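Local coordinates for protein serine protease inhibitor 4, isoform B (Drosophila melanogaster, PDB 4P0F) that is a serpin that probably inhibits serine proteases, and perhaps cysteine proteases, and is captured here in its cleaved form, at residues T253-S256 against Q257-S261; I322-E326 against E327-A331. All blocks are in the same frame, centred on the assembly; numbering follows the deposited sequence.

Contact 1: residues T253-S256 against Q257-S261; sequences TTLS and QITQS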
loop_
_atom_site.group_PDB
_atom_site.type_symbol
_atom_site.label_atom_id
_atom_site.label_comp_id
_atom_site.label_asym_id
_atom_site.label_seq_id
_atom_site.Cartn_x
_atom_site.Cartn_y
_atom_site.Cartn_z
ATOM N N THR A 253 11.152 6.271 15.417
ATOM C CA THR A 253 10.120 5.724 16.286
ATOM C C THR A 253 9.390 4.609 15.537
ATOM O O THR A 253 9.887 4.116 14.521
ATOM C CB THR A 253 9.153 6.825 16.773
ATOM O OG1 THR A 253 8.313 6.318 17.821
ATOM C CG2 THR A 253 8.315 7.366 15.637
ATOM N N THR A 254 8.258 4.167 16.074
ATOM C CA THR A 254 7.442 3.153 15.409
ATOM C C THR A 254 5.988 3.569 15.387
ATOM O O THR A 254 5.528 4.337 16.230
ATOM C CB THR A 254 7.521 1.771 16.102
ATOM O OG1 THR A 254 6.903 1.847 17.394
ATOM C CG2 THR A 254 8.962 1.289 16.229
ATOM N N LEU A 255 5.249 3.023 14.434
ATOM C CA LEU A 255 3.822 3.279 14.371
ATOM C C LEU A 255 3.135 2.871 15.682
ATOM O O LEU A 255 2.240 3.559 16.175
ATOM C CB LEU A 255 3.224 2.527 13.188
ATOM C CG LEU A 255 1.737 2.703 12.928
ATOM C CD1 LEU A 255 1.408 4.165 12.686
ATOM C CD2 LEU A 255 1.340 1.840 11.737
ATOM N N SER A 256 3.583 1.765 16.255
ATOM C CA SER A 256 3.009 1.265 17.506
ATOM C C SER A 256 3.231 2.258 18.647
ATOM O O SER A 256 2.342 2.481 19.476
ATOM C CB SER A 256 3.605 -0.093 17.855
ATOM O OG SER A 256 3.185 -0.532 19.136
ATOM N N GLN A 257 4.411 2.863 18.693
ATOM C CA GLN A 257 4.683 3.836 19.740
ATOM C C GLN A 257 3.834 5.091 19.545
ATOM O O GLN A 257 3.327 5.654 20.521
ATOM C CB GLN A 257 6.163 4.180 19.785
ATOM C CG GLN A 257 6.969 3.109 20.498
ATOM C CD GLN A 257 8.361 3.562 20.842
ATOM O OE1 GLN A 257 8.544 4.566 21.533
ATOM N NE2 GLN A 257 9.357 2.830 20.358
ATOM N N ILE A 258 3.669 5.518 18.296
ATOM C CA ILE A 258 2.807 6.666 17.994
ATOM C C ILE A 258 1.357 6.386 18.405
ATOM O O ILE A 258 0.767 7.179 19.138
ATOM C CB ILE A 258 2.888 7.049 16.503
ATOM C CG1 ILE A 258 4.270 7.616 16.194
ATOM C CG2 ILE A 258 1.817 8.086 16.131
ATOM C CD1 ILE A 258 4.562 7.784 14.720
ATOM N N THR A 259 0.772 5.267 17.990
ATOM C CA THR A 259 -0.636 5.049 18.321
ATOM C C THR A 259 -0.840 4.761 19.809
ATOM O O THR A 259 -1.898 5.062 20.360
ATOM C CB THR A 259 -1.265 3.909 17.509
ATOM O OG1 THR A 259 -0.632 2.673 17.835
ATOM C CG2 THR A 259 -1.163 4.183 16.022
ATOM N N GLN A 260 0.164 4.215 20.485
ATOM C CA GLN A 260 0.015 3.979 21.912
ATOM C C GLN A 260 0.057 5.296 22.709
ATOM O O GLN A 260 -0.353 5.334 23.860
ATOM C CB GLN A 260 1.074 2.995 22.397
ATOM C CG GLN A 260 0.697 1.559 22.074
ATOM C CD GLN A 260 1.669 0.552 22.641
ATOM O OE1 GLN A 260 1.894 0.493 23.851
ATOM N NE2 GLN A 260 2.253 -0.251 21.767
ATOM N N SER A 261 0.507 6.378 22.078
ATOM C CA SER A 261 0.554 7.688 22.739
ATOM C C SER A 261 -0.803 8.390 22.742
ATOM O O SER A 261 -1.006 9.340 23.477
ATOM C CB SER A 261 1.574 8.594 22.046
ATOM O OG SER A 261 2.858 7.992 22.048
HETATM O O HOH W 1 9.837 6.433 20.378
HETATM O O HOH W 2 7.804 -0.050 19.359
#
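Ser-256 reaches one turn ahead to Gln-260 along the short helix 255-260. Its OG accepts a hydrogen bond from Gln-260 NE2 at 2.8 Å, a bent bond of 131° at the hydrogen. OG stands anti to its own backbone nitrogen (chi1 173°), which directs the hydroxyl forward along the helix. The backbone doubles the link, Ser-256 O accepting from Gln-260 N at 3.0 Å, while CB and CG of Gln-260 pass close to the same carbonyl oxygen. With an alanine here, the amide of Gln-260 would probably lose its mate within the turn and be set free to rotate.

Gln-257 faces the residues that open the helix. Thr-254 is the N-cap: its OG1 takes the amide hydrogen of Gln-257 N at 3.0 Å. The hydroxyl can do this because chi1 of 67° sets it between the backbone nitrogen and the carbonyl carbon. The aliphatic part of Gln-257 packs against both threonine hydroxyls, CB lying 3.6 Å from Thr-253 OG1. Beyond it, one water joins Gln-257 OE1 to Thr-253 OG1, and a second bonds to Thr-254 OG1 and, weakly, to NE2.

Ile-258 closes the first full turn, its N donating to Thr-254 O at 3.0 Å. Its side chain crosses that of Thr-253 at about a right angle, CD1 resting 3.9 Å from the CG2 methyl. The contact is reminiscent of a hydrophobic staple, with just the threonine methyl on the N-terminal side. Ile-258 also touches Leu-250, and Leu-255 and Ser-256 meet Asp-369.

The Thr-254 cap thus satisfies a first-turn N-H that has no helical carbonyl before it, while the glutamine amides are engaged by hydroxyl and water at the surface.

Contact 2: residues I322-E326 against E327-A331; sequences IEVNE and EGTEA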
loop_
_atom_site.group_PDB
_atom_site.type_symbol
_atom_site.label_atom_id
_atom_site.label_comp_id
_atom_site.label_asym_id
_atom_site.label_seq_id
_atom_site.Cartn_x
_atom_site.Cartn_y
_atom_site.Cartn_z
ATOM N N ILE A 322 -6.926 7.310 -3.229
ATOM C CA ILE A 322 -7.659 7.579 -2.000
ATOM C C ILE A 322 -8.516 8.833 -2.185
ATOM O O ILE A 322 -8.114 9.770 -2.873
ATOM C CB ILE A 322 -6.706 7.745 -0.788
ATOM C CG1 ILE A 322 -7.505 7.876 0.515
ATOM C CG2 ILE A 322 -5.788 8.939 -0.973
ATOM C CD1 ILE A 322 -6.655 7.617 1.778
ATOM N N GLU A 323 -9.715 8.811 -1.615
ATOM C CA GLU A 323 -10.569 9.998 -1.524
ATOM C C GLU A 323 -11.049 10.097 -0.095
ATOM O O GLU A 323 -11.476 9.108 0.491
ATOM C CB GLU A 323 -11.756 9.926 -2.497
ATOM C CG GLU A 323 -12.814 8.879 -2.140
ATOM C CD GLU A 323 -13.816 9.350 -1.083
ATOM O OE1 GLU A 323 -13.862 10.562 -0.781
ATOM O OE2 GLU A 323 -14.548 8.495 -0.540
ATOM N N VAL A 324 -10.958 11.303 0.461
ATOM C CA VAL A 324 -11.367 11.588 1.823
ATOM C C VAL A 324 -12.402 12.714 1.790
ATOM O O VAL A 324 -12.117 13.793 1.280
ATOM C CB VAL A 324 -10.167 12.009 2.682
ATOM C CG1 VAL A 324 -10.606 12.396 4.104
ATOM C CG2 VAL A 324 -9.141 10.895 2.718
ATOM N N ASN A 325 -13.596 12.454 2.314
ATOM C CA ASN A 325 -14.659 13.464 2.323
ATOM C C ASN A 325 -15.487 13.401 3.597
ATOM O O ASN A 325 -15.080 12.791 4.584
ATOM C CB ASN A 325 -15.551 13.316 1.082
ATOM C CG ASN A 325 -16.354 12.026 1.065
ATOM O OD1 ASN A 325 -16.390 11.276 2.036
ATOM N ND2 ASN A 325 -17.011 11.762 -0.065
ATOM N N GLU A 326 -16.645 14.050 3.589
ATOM C CA GLU A 326 -17.389 14.230 4.816
ATOM C C GLU A 326 -17.965 12.926 5.350
ATOM O O GLU A 326 -18.208 12.801 6.552
ATOM C CB GLU A 326 -18.517 15.244 4.598
ATOM C CG GLU A 326 -18.051 16.691 4.419
ATOM C CD GLU A 326 -17.695 17.055 2.978
ATOM O OE1 GLU A 326 -17.589 16.154 2.118
ATOM O OE2 GLU A 326 -17.536 18.269 2.715
ATOM N N GLU A 327 -18.204 11.969 4.455
ATOM C CA GLU A 327 -18.837 10.707 4.826
ATOM C C GLU A 327 -17.835 9.652 5.302
ATOM O O GLU A 327 -18.167 8.801 6.122
ATOM C CB GLU A 327 -19.633 10.139 3.638
ATOM C CG GLU A 327 -20.907 10.905 3.310
ATOM C CD GLU A 327 -20.662 12.314 2.778
ATOM O OE1 GLU A 327 -19.736 12.497 1.957
ATOM O OE2 GLU A 327 -21.406 13.240 3.179
ATOM N N GLY A 328 -16.627 9.687 4.755
ATOM C CA GLY A 328 -15.637 8.674 5.064
ATOM C C GLY A 328 -14.475 8.693 4.101
ATOM O O GLY A 328 -14.048 9.749 3.636
ATOM N N THR A 329 -13.980 7.503 3.786
ATOM C CA THR A 329 -12.811 7.337 2.946
ATOM C C THR A 329 -13.016 6.142 2.037
ATOM O O THR A 329 -13.573 5.129 2.456
ATOM C CB THR A 329 -11.539 7.120 3.791
ATOM O OG1 THR A 329 -11.334 8.268 4.615
ATOM C CG2 THR A 329 -10.310 6.896 2.909
ATOM N N GLU A 330 -12.601 6.288 0.788
ATOM C CA GLU A 330 -12.488 5.148 -0.107
ATOM C C GLU A 330 -11.072 5.115 -0.630
ATOM O O GLU A 330 -10.528 6.140 -1.038
ATOM C CB GLU A 330 -13.495 5.214 -1.261
ATOM C CG GLU A 330 -13.432 3.971 -2.136
ATOM C CD GLU A 330 -14.569 3.845 -3.143
ATOM O OE1 GLU A 330 -15.309 4.831 -3.356
ATOM O OE2 GLU A 330 -14.716 2.740 -3.723
ATOM N N ALA A 331 -10.466 3.933 -0.587
ATOM C CA ALA A 331 -9.094 3.766 -1.032
ATOM C C ALA A 331 -8.951 2.433 -1.725
ATOM O O ALA A 331 -9.679 1.492 -1.430
ATOM C CB ALA A 331 -8.130 3.854 0.133
HETATM O O HOH W 3 -16.354 6.924 -2.438
#
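Glu-323 and Glu-330 form the middle of three bridged pairs near the turn of this long hairpin, hydrogen-bonded with Glu-323 N to Glu-330 O at 2.9 Å and Glu-330 N to Glu-323 O at 3.1 Å. The non-hydrogen-bonded pairs Ile-322 with Ala-331 and Val-324 with Thr-329 flank it, and the strand axes run antiparallel at 172°. Asn-325 N donates to Gly-328 O at 3.0 Å, closing the strands just before a turn close to type I at Glu-326 and Glu-327.

Asn-325 shapes that turn: its OD1 receives two backbone N-H groups, Glu-327 N at 3.1 Å, 58° above the carbonyl plane, as in an Asx turn, and Gly-328 N, almost in line with the CG-OD1 bond. Two bonds hold OD1 in place over the turn.

Glu-323 and Glu-330 share one face. Glu-323 sets CG between its backbone nitrogen and carbonyl carbon (chi1 70°) and bends again at CG, which lays OE2 3.5 Å from Glu-330 CB. Their carboxylates, nearly perpendicular, share a donating water, while Glu-330 OE2 is hydrogen-bonded to His-170 and Asn-145. In the turn, Glu-326 OE2 makes a salt bridge with Arg-273 and a hydrogen bond with Thr-184, which probably eases its repulsion with the neighbouring carboxylate of Glu-327.

The other face is mainly apolar. Ile-322 CG1 packs 3.8 Å from Thr-329 CG2 and also meets the methyl of Ala-331; Val-324 lies beside Thr-329, whose OG1 bonds to Tyr-225 OH.

This face rests on Met-232, Tyr-362 and Leu-364 of strands 230-237 and 360-366. Strand 311-324 (strand 5 of serpin sheet A) pairs also with 263-281; strand 328-341, between it and 161-174, is the cleaved reactive-centre loop inserted as strand 4, with its hinge at residues 327-331.

In the fold
Contact 1 comes first along the chain, and contact 2 follows after it closes; their centres are 24 Å apart and their nearest atoms about 14 Å, so they do not touch. They are related through the broken strand 263-281: helix 255-260 leads into it, and its later part pairs with strand 311-324 of the hairpin. Contact 1 belongs to a short, partly exposed helix, whereas contact 2 is a buried hairpin joining strand 311-324 to strand 328-341. In serpins such a turn leads into the reactive-centre loop, and here the long strand after it lies inserted in sheet A between strands 161-174 and 311-324, as expected after cleavage.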